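Local structure of protein Kif13b (Mus musculus, 5B64) at residues Y30-L35 with D116-E121; Y95-E100 with S110-A115. The protein is probably a kinesin-3 family microtubule motor, whose segment studied here probably recognises a partner protein. One frame throughout, in Å; residues are numbered along the deposited sequence.

Contact 1: Y30-L35 with D116-E121; sequences YIAEEL and DPFYDE
Phe118 has CG beside its backbone N and anti to the carbonyl carbon (chi1 -55°), which carries the ring to helix 9-34, and Ile31 has CG2 anti to its own N, which sets that methyl at the ring's rim. Evidence for a CH-pi contact comes from Ala32: its CA stands 3.9 Å from the Phe118 ring centroid and 23° off the ring normal, over one face. Ala32 CB adds a second touch, 3.6 Å from Phe118 CD2. At the edge and near the ring plane, Ile31 CG2 reaches to 3.6 Å from Phe118 CZ, and Leu35 CD1 lies 4.1 Å from the same CZ. Both branched side chains cross the phenylalanine at about a right angle. Pro117 CG lies over the opposite face, toward the rim. Polar bonds shape the loop itself: Phe118 N donates to Asp116 OD1 at 3.1 Å, on the anti side of the carboxylate and 27° out of its plane, while OD2 is held by a salt bridge to Arg71. Met91 of helix 81-100 also touches the ring. The motif is an Asx turn at Asp116, from which the loop after helix 106-114 plants Phe118 against the last turn of helix 9-34.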
loop_
_atom_site.group_PDB
_atom_site.type_symbol
_atom_site.label_atom_id
_atom_site.label_comp_id
_atom_site.label_asym_id
_atom_site.label_seq_id
_atom_site.Cartn_x
_atom_site.Cartn_y
_atom_site.Cartn_z
ATOM N N TYR B 30 0.236 1.941 17.063
ATOM C CA TYR B 30 1.069 0.755 17.008
ATOM C C TYR B 30 0.732 -0.091 15.766
ATOM O O TYR B 30 1.634 -0.558 15.037
ATOM C CB TYR B 30 0.890 -0.064 18.291
ATOM C CG TYR B 30 1.514 -1.424 18.191
ATOM C CD1 TYR B 30 0.732 -2.559 17.983
ATOM C CD2 TYR B 30 2.897 -1.576 18.263
ATOM C CE1 TYR B 30 1.329 -3.828 17.863
ATOM C CE2 TYR B 30 3.482 -2.823 18.149
ATOM C CZ TYR B 30 2.696 -3.936 17.949
ATOM O OH TYR B 30 3.295 -5.160 17.835
ATOM N N ILE B 31 -0.567 -0.298 15.546
ATOM C CA ILE B 31 -1.039 -1.077 14.418
ATOM C C ILE B 31 -0.641 -0.386 13.129
ATOM O O ILE B 31 -0.216 -1.026 12.158
ATOM C CB ILE B 31 -2.557 -1.207 14.451
ATOM C CG1 ILE B 31 -2.977 -1.999 15.687
ATOM C CG2 ILE B 31 -3.056 -1.857 13.182
ATOM C CD1 ILE B 31 -4.430 -2.040 15.892
ATOM N N ALA B 32 -0.768 0.935 13.137
ATOM C CA ALA B 32 -0.372 1.722 11.992
ATOM C C ALA B 32 1.116 1.503 11.713
ATOM O O ALA B 32 1.536 1.353 10.566
ATOM C CB ALA B 32 -0.677 3.173 12.229
ATOM N N GLU B 33 1.918 1.444 12.764
ATOM C CA GLU B 33 3.349 1.235 12.575
ATOM C C GLU B 33 3.623 -0.159 12.008
ATOM O O GLU B 33 4.477 -0.323 11.129
ATOM C CB GLU B 33 4.111 1.447 13.899
ATOM C CG GLU B 33 5.621 1.502 13.747
ATOM C CD GLU B 33 6.112 2.764 13.035
ATOM O OE1 GLU B 33 5.428 3.818 13.100
ATOM O OE2 GLU B 33 7.197 2.703 12.413
ATOM N N GLU B 34 2.899 -1.155 12.518
ATOM C CA GLU B 34 3.098 -2.541 12.099
ATOM C C GLU B 34 2.786 -2.711 10.616
ATOM O O GLU B 34 3.463 -3.462 9.893
ATOM C CB GLU B 34 2.220 -3.490 12.923
ATOM C CG GLU B 34 2.700 -3.736 14.349
ATOM C CD GLU B 34 4.116 -4.297 14.401
ATOM O OE1 GLU B 34 4.295 -5.528 14.230
ATOM O OE2 GLU B 34 5.052 -3.499 14.612
ATOM N N LEU B 35 1.757 -1.999 10.167
ATOM C CA LEU B 35 1.260 -2.183 8.817
ATOM C C LEU B 35 2.018 -1.309 7.840
ATOM O O LEU B 35 1.733 -1.308 6.637
ATOM C CB LEU B 35 -0.241 -1.939 8.760
ATOM C CG LEU B 35 -1.064 -2.995 9.500
ATOM C CD1 LEU B 35 -2.325 -3.224 8.770
ATOM C CD2 LEU B 35 -0.333 -4.308 9.610
ATOM N N ASP B 116 -6.078 1.245 3.941
ATOM C CA ASP B 116 -5.695 2.343 4.823
ATOM C C ASP B 116 -6.847 2.915 5.653
ATOM O O ASP B 116 -7.390 3.978 5.338
ATOM C CB ASP B 116 -5.073 3.457 3.993
ATOM C CG ASP B 116 -4.296 4.426 4.830
ATOM O OD1 ASP B 116 -4.380 4.327 6.070
ATOM O OD2 ASP B 116 -3.596 5.293 4.253
ATOM N N PRO B 117 -7.219 2.216 6.729
ATOM C CA PRO B 117 -8.245 2.761 7.626
ATOM C C PRO B 117 -7.640 3.793 8.590
ATOM O O PRO B 117 -8.332 4.282 9.497
ATOM C CB PRO B 117 -8.721 1.518 8.393
ATOM C CG PRO B 117 -7.498 0.613 8.417
ATOM C CD PRO B 117 -6.760 0.868 7.129
ATOM N N PHE B 118 -6.362 4.115 8.393
ATOM C CA PHE B 118 -5.619 4.922 9.363
ATOM C C PHE B 118 -5.688 6.427 9.064
ATOM O O PHE B 118 -5.534 7.268 9.960
ATOM C CB PHE B 118 -4.154 4.466 9.459
ATOM C CG PHE B 118 -3.980 3.001 9.781
ATOM C CD1 PHE B 118 -3.716 2.075 8.763
ATOM C CD2 PHE B 118 -4.075 2.538 11.102
ATOM C CE1 PHE B 118 -3.558 0.718 9.058
ATOM C CE2 PHE B 118 -3.917 1.174 11.397
ATOM C CZ PHE B 118 -3.655 0.271 10.379
ATOM N N TYR B 119 -5.929 6.767 7.807
ATOM C CA TYR B 119 -5.939 8.168 7.412
ATOM C C TYR B 119 -6.889 8.359 6.223
ATOM O O TYR B 119 -7.066 7.458 5.410
ATOM C CB TYR B 119 -4.499 8.618 7.101
ATOM C CG TYR B 119 -4.364 10.039 6.629
ATOM C CD1 TYR B 119 -4.304 11.101 7.541
ATOM C CD2 TYR B 119 -4.299 10.334 5.270
ATOM C CE1 TYR B 119 -4.185 12.414 7.101
ATOM C CE2 TYR B 119 -4.188 11.647 4.826
ATOM C CZ TYR B 119 -4.123 12.675 5.740
ATOM O OH TYR B 119 -4.000 13.963 5.285
ATOM N N ASP B 120 -7.527 9.516 6.135
ATOM C CA ASP B 120 -8.510 9.730 5.086
ATOM C C ASP B 120 -8.043 10.719 4.021
ATOM O O ASP B 120 -7.848 11.903 4.303
ATOM C CB ASP B 120 -9.857 10.122 5.695
ATOM C CG ASP B 120 -10.510 8.959 6.444
ATOM O OD1 ASP B 120 -10.074 7.797 6.230
ATOM O OD2 ASP B 120 -11.450 9.191 7.237
ATOM N N GLU B 121 -7.855 10.210 2.803
ATOM C CA GLU B 121 -7.354 11.008 1.678
ATOM C C GLU B 121 -8.171 12.277 1.448
ATOM O O GLU B 121 -7.597 13.331 1.170
ATOM C CB GLU B 121 -7.270 10.172 0.392
#

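Contact 2: Y95-E100 with S110-A115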
loop_
_atom_site.group_PDB
_atom_site.type_symbol
_atom_site.label_atom_id
_atom_site.label_comp_id
_atom_site.label_asym_id
_atom_site.label_seq_id
_atom_site.Cartn_x
_atom_site.Cartn_y
_atom_site.Cartn_z
ATOM N N TYR B 95 -5.107 -5.900 10.998
ATOM C CA TYR B 95 -3.932 -6.403 11.678
ATOM C C TYR B 95 -3.953 -7.928 11.835
ATOM O O TYR B 95 -2.973 -8.607 11.528
ATOM C CB TYR B 95 -3.819 -5.741 13.047
ATOM C CG TYR B 95 -2.588 -6.147 13.787
ATOM C CD1 TYR B 95 -1.358 -5.562 13.499
ATOM C CD2 TYR B 95 -2.641 -7.124 14.778
ATOM C CE1 TYR B 95 -0.207 -5.930 14.197
ATOM C CE2 TYR B 95 -1.493 -7.510 15.468
ATOM C CZ TYR B 95 -0.281 -6.907 15.173
ATOM O OH TYR B 95 0.856 -7.285 15.860
ATOM N N GLN B 96 -5.065 -8.460 12.328
ATOM C CA GLN B 96 -5.169 -9.893 12.552
ATOM C C GLN B 96 -5.164 -10.605 11.208
ATOM O O GLN B 96 -4.627 -11.696 11.076
ATOM C CB GLN B 96 -6.430 -10.230 13.339
ATOM C CG GLN B 96 -6.590 -11.702 13.605
ATOM C CD GLN B 96 -7.874 -12.018 14.361
ATOM O OE1 GLN B 96 -8.942 -11.468 14.063
ATOM N NE2 GLN B 96 -7.776 -12.902 15.349
ATOM N N GLU B 97 -5.752 -9.968 10.203
ATOM C CA GLU B 97 -5.717 -10.512 8.858
ATOM C C GLU B 97 -4.272 -10.578 8.344
ATOM O O GLU B 97 -3.869 -11.555 7.717
ATOM C CB GLU B 97 -6.592 -9.688 7.907
ATOM C CG GLU B 97 -7.012 -10.476 6.688
ATOM C CD GLU B 97 -7.637 -9.627 5.586
ATOM O OE1 GLU B 97 -7.853 -10.168 4.464
ATOM O OE2 GLU B 97 -7.908 -8.435 5.836
ATOM N N TRP B 98 -3.507 -9.528 8.617
ATOM C CA TRP B 98 -2.116 -9.449 8.212
ATOM C C TRP B 98 -1.274 -10.528 8.887
ATOM O O TRP B 98 -0.544 -11.261 8.209
ATOM C CB TRP B 98 -1.571 -8.057 8.544
ATOM C CG TRP B 98 -0.139 -7.854 8.162
ATOM C CD1 TRP B 98 0.388 -7.887 6.905
ATOM C CD2 TRP B 98 0.946 -7.561 9.045
ATOM N NE1 TRP B 98 1.739 -7.638 6.954
ATOM C CE2 TRP B 98 2.105 -7.440 8.257
ATOM C CE3 TRP B 98 1.054 -7.398 10.431
ATOM C CZ2 TRP B 98 3.354 -7.153 8.807
ATOM C CZ3 TRP B 98 2.299 -7.116 10.979
ATOM C CH2 TRP B 98 3.429 -6.994 10.169
ATOM N N LYS B 99 -1.392 -10.612 10.216
ATOM C CA LYS B 99 -0.660 -11.578 11.051
ATOM C C LYS B 99 -0.945 -13.049 10.738
ATOM O O LYS B 99 -0.157 -13.931 11.086
ATOM C CB LYS B 99 -0.962 -11.332 12.532
ATOM C CG LYS B 99 -0.078 -10.286 13.161
ATOM C CD LYS B 99 1.370 -10.596 12.829
ATOM C CE LYS B 99 2.360 -9.740 13.597
ATOM N NZ LYS B 99 3.744 -10.031 13.122
ATOM N N GLU B 100 -2.076 -13.310 10.091
ATOM C CA GLU B 100 -2.517 -14.669 9.854
ATOM C C GLU B 100 -2.390 -15.040 8.389
ATOM O O GLU B 100 -2.573 -16.204 8.020
ATOM C CB GLU B 100 -3.957 -14.841 10.323
ATOM C CG GLU B 100 -4.071 -15.055 11.817
ATOM C CD GLU B 100 -5.503 -14.981 12.314
ATOM O OE1 GLU B 100 -6.436 -14.965 11.465
ATOM O OE2 GLU B 100 -5.684 -14.928 13.555
ATOM N N SER B 110 -0.510 -6.197 -2.597
ATOM C CA SER B 110 -1.240 -4.982 -2.964
ATOM C C SER B 110 -2.426 -4.722 -2.030
ATOM O O SER B 110 -2.687 -3.584 -1.641
ATOM C CB SER B 110 -1.718 -5.050 -4.413
ATOM O OG SER B 110 -2.264 -3.798 -4.824
ATOM N N TYR B 111 -3.134 -5.789 -1.674
ATOM C CA TYR B 111 -4.251 -5.675 -0.774
ATOM C C TYR B 111 -3.847 -4.962 0.526
ATOM O O TYR B 111 -4.497 -4.012 0.932
ATOM C CB TYR B 111 -4.896 -7.041 -0.507
ATOM C CG TYR B 111 -5.848 -6.992 0.668
ATOM C CD1 TYR B 111 -5.383 -7.181 1.969
ATOM C CD2 TYR B 111 -7.199 -6.706 0.486
ATOM C CE1 TYR B 111 -6.228 -7.106 3.043
ATOM C CE2 TYR B 111 -8.060 -6.638 1.565
ATOM C CZ TYR B 111 -7.566 -6.839 2.845
ATOM O OH TYR B 111 -8.399 -6.772 3.946
ATOM N N PHE B 112 -2.778 -5.416 1.169
ATOM C CA PHE B 112 -2.305 -4.777 2.399
ATOM C C PHE B 112 -1.733 -3.378 2.151
ATOM O O PHE B 112 -1.898 -2.482 2.987
ATOM C CB PHE B 112 -1.318 -5.679 3.181
ATOM C CG PHE B 112 -1.985 -6.880 3.812
ATOM C CD1 PHE B 112 -2.792 -6.734 4.938
ATOM C CD2 PHE B 112 -1.865 -8.145 3.242
ATOM C CE1 PHE B 112 -3.450 -7.841 5.499
ATOM C CE2 PHE B 112 -2.511 -9.268 3.806
ATOM C CZ PHE B 112 -3.308 -9.112 4.934
ATOM N N LYS B 113 -1.078 -3.183 1.008
ATOM C CA LYS B 113 -0.495 -1.877 0.715
ATOM C C LYS B 113 -1.587 -0.811 0.611
ATOM O O LYS B 113 -1.440 0.297 1.124
ATOM C CB LYS B 113 0.340 -1.900 -0.574
ATOM C CG LYS B 113 0.902 -0.511 -0.938
ATOM C CD LYS B 113 1.485 -0.452 -2.354
ATOM C CE LYS B 113 0.719 0.520 -3.283
ATOM N NZ LYS B 113 1.170 1.965 -3.248
ATOM N N ARG B 114 -2.684 -1.161 -0.055
ATOM C CA ARG B 114 -3.730 -0.206 -0.354
ATOM C C ARG B 114 -4.712 0.000 0.796
ATOM O O ARG B 114 -5.397 1.018 0.833
ATOM C CB ARG B 114 -4.476 -0.617 -1.632
ATOM C CG ARG B 114 -3.604 -0.635 -2.841
ATOM C CD ARG B 114 -4.382 -0.812 -4.112
ATOM N NE ARG B 114 -5.021 0.413 -4.603
ATOM C CZ ARG B 114 -4.392 1.389 -5.258
ATOM N NH1 ARG B 114 -3.075 1.329 -5.477
ATOM N NH2 ARG B 114 -5.085 2.441 -5.684
ATOM N N ALA B 115 -4.788 -0.948 1.729
ATOM C CA ALA B 115 -5.790 -0.864 2.783
ATOM C C ALA B 115 -5.369 0.121 3.870
ATOM O O ALA B 115 -4.438 -0.142 4.637
ATOM C CB ALA B 115 -6.112 -2.260 3.374
#
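Helices 95-100 and 110-114 run nearly antiparallel, their short axes at 151° and 11.6 Å apart at closest approach, with Trp98 CA and Phe112 CA the nearest such pair at 7.5 Å. That spacing is bridged by side chains. Phe112, its CG beside the backbone N, brings the far rim of its ring, CE1 and CZ, up to the backbone of the other helix, with CE1 3.4 Å from Trp98 CA, and also meets Trp98 CB. The indole then turns an edge to the phenyl face: the five-membered ring of Trp98 and the Phe112 ring have centroids 5.1 Å apart and planes at 68°, a T-shaped pair in which Trp98 CD1 stands over the centre of the phenyl. Tyr111 CD1 covers the opposite face, 3.7 Å above the Phe112 plane. The polar half of the contact rests on Glu97, whose CG is anti to the backbone N and whose chain stays extended beyond it, meeting Tyr111 from the opposite direction. Tyr111 OH donates to Glu97 OE2 at 2.6 Å, at the syn lone pair; OE2 lies at the edge of the phenol near its plane, while the carboxylate itself is turned 66° from the ring. A chain of another protein supplies further hydrogen bonds to Glu97 OE1 and Tyr111 OH, and one of its aromatic side chains packs on Phe112, so this helical pair forms part of the interface with that protein. Within its own chain, helix 106-114 folds back along the C-terminal end of helix 81-100, where Tyr111 touches Leu94, while Trp98 reaches across to Glu34 at the end of helix 9-34.

From the N terminus, helix 9-34 supplies the first half of contact 1, and the chain then builds the three-stranded antiparallel sheet before entering helix 81-100. Contact 2 closes a short loop of nine residues that brings helix 106-114 back against that helix. Contact 1 closes only afterwards, when residues 116-121 return to helix 9-34 across 80 intervening residues, so the short closure lies wholly within the long one. Since 110-115 leads straight into 116-121, one C-terminal segment serves both. The centres are about 11 Å apart, and Leu35 CD2 lies 3.5 Å from Trp98 CE3, joining the two contacts where Leu35, just beyond helix 9-34, meets helix 81-100.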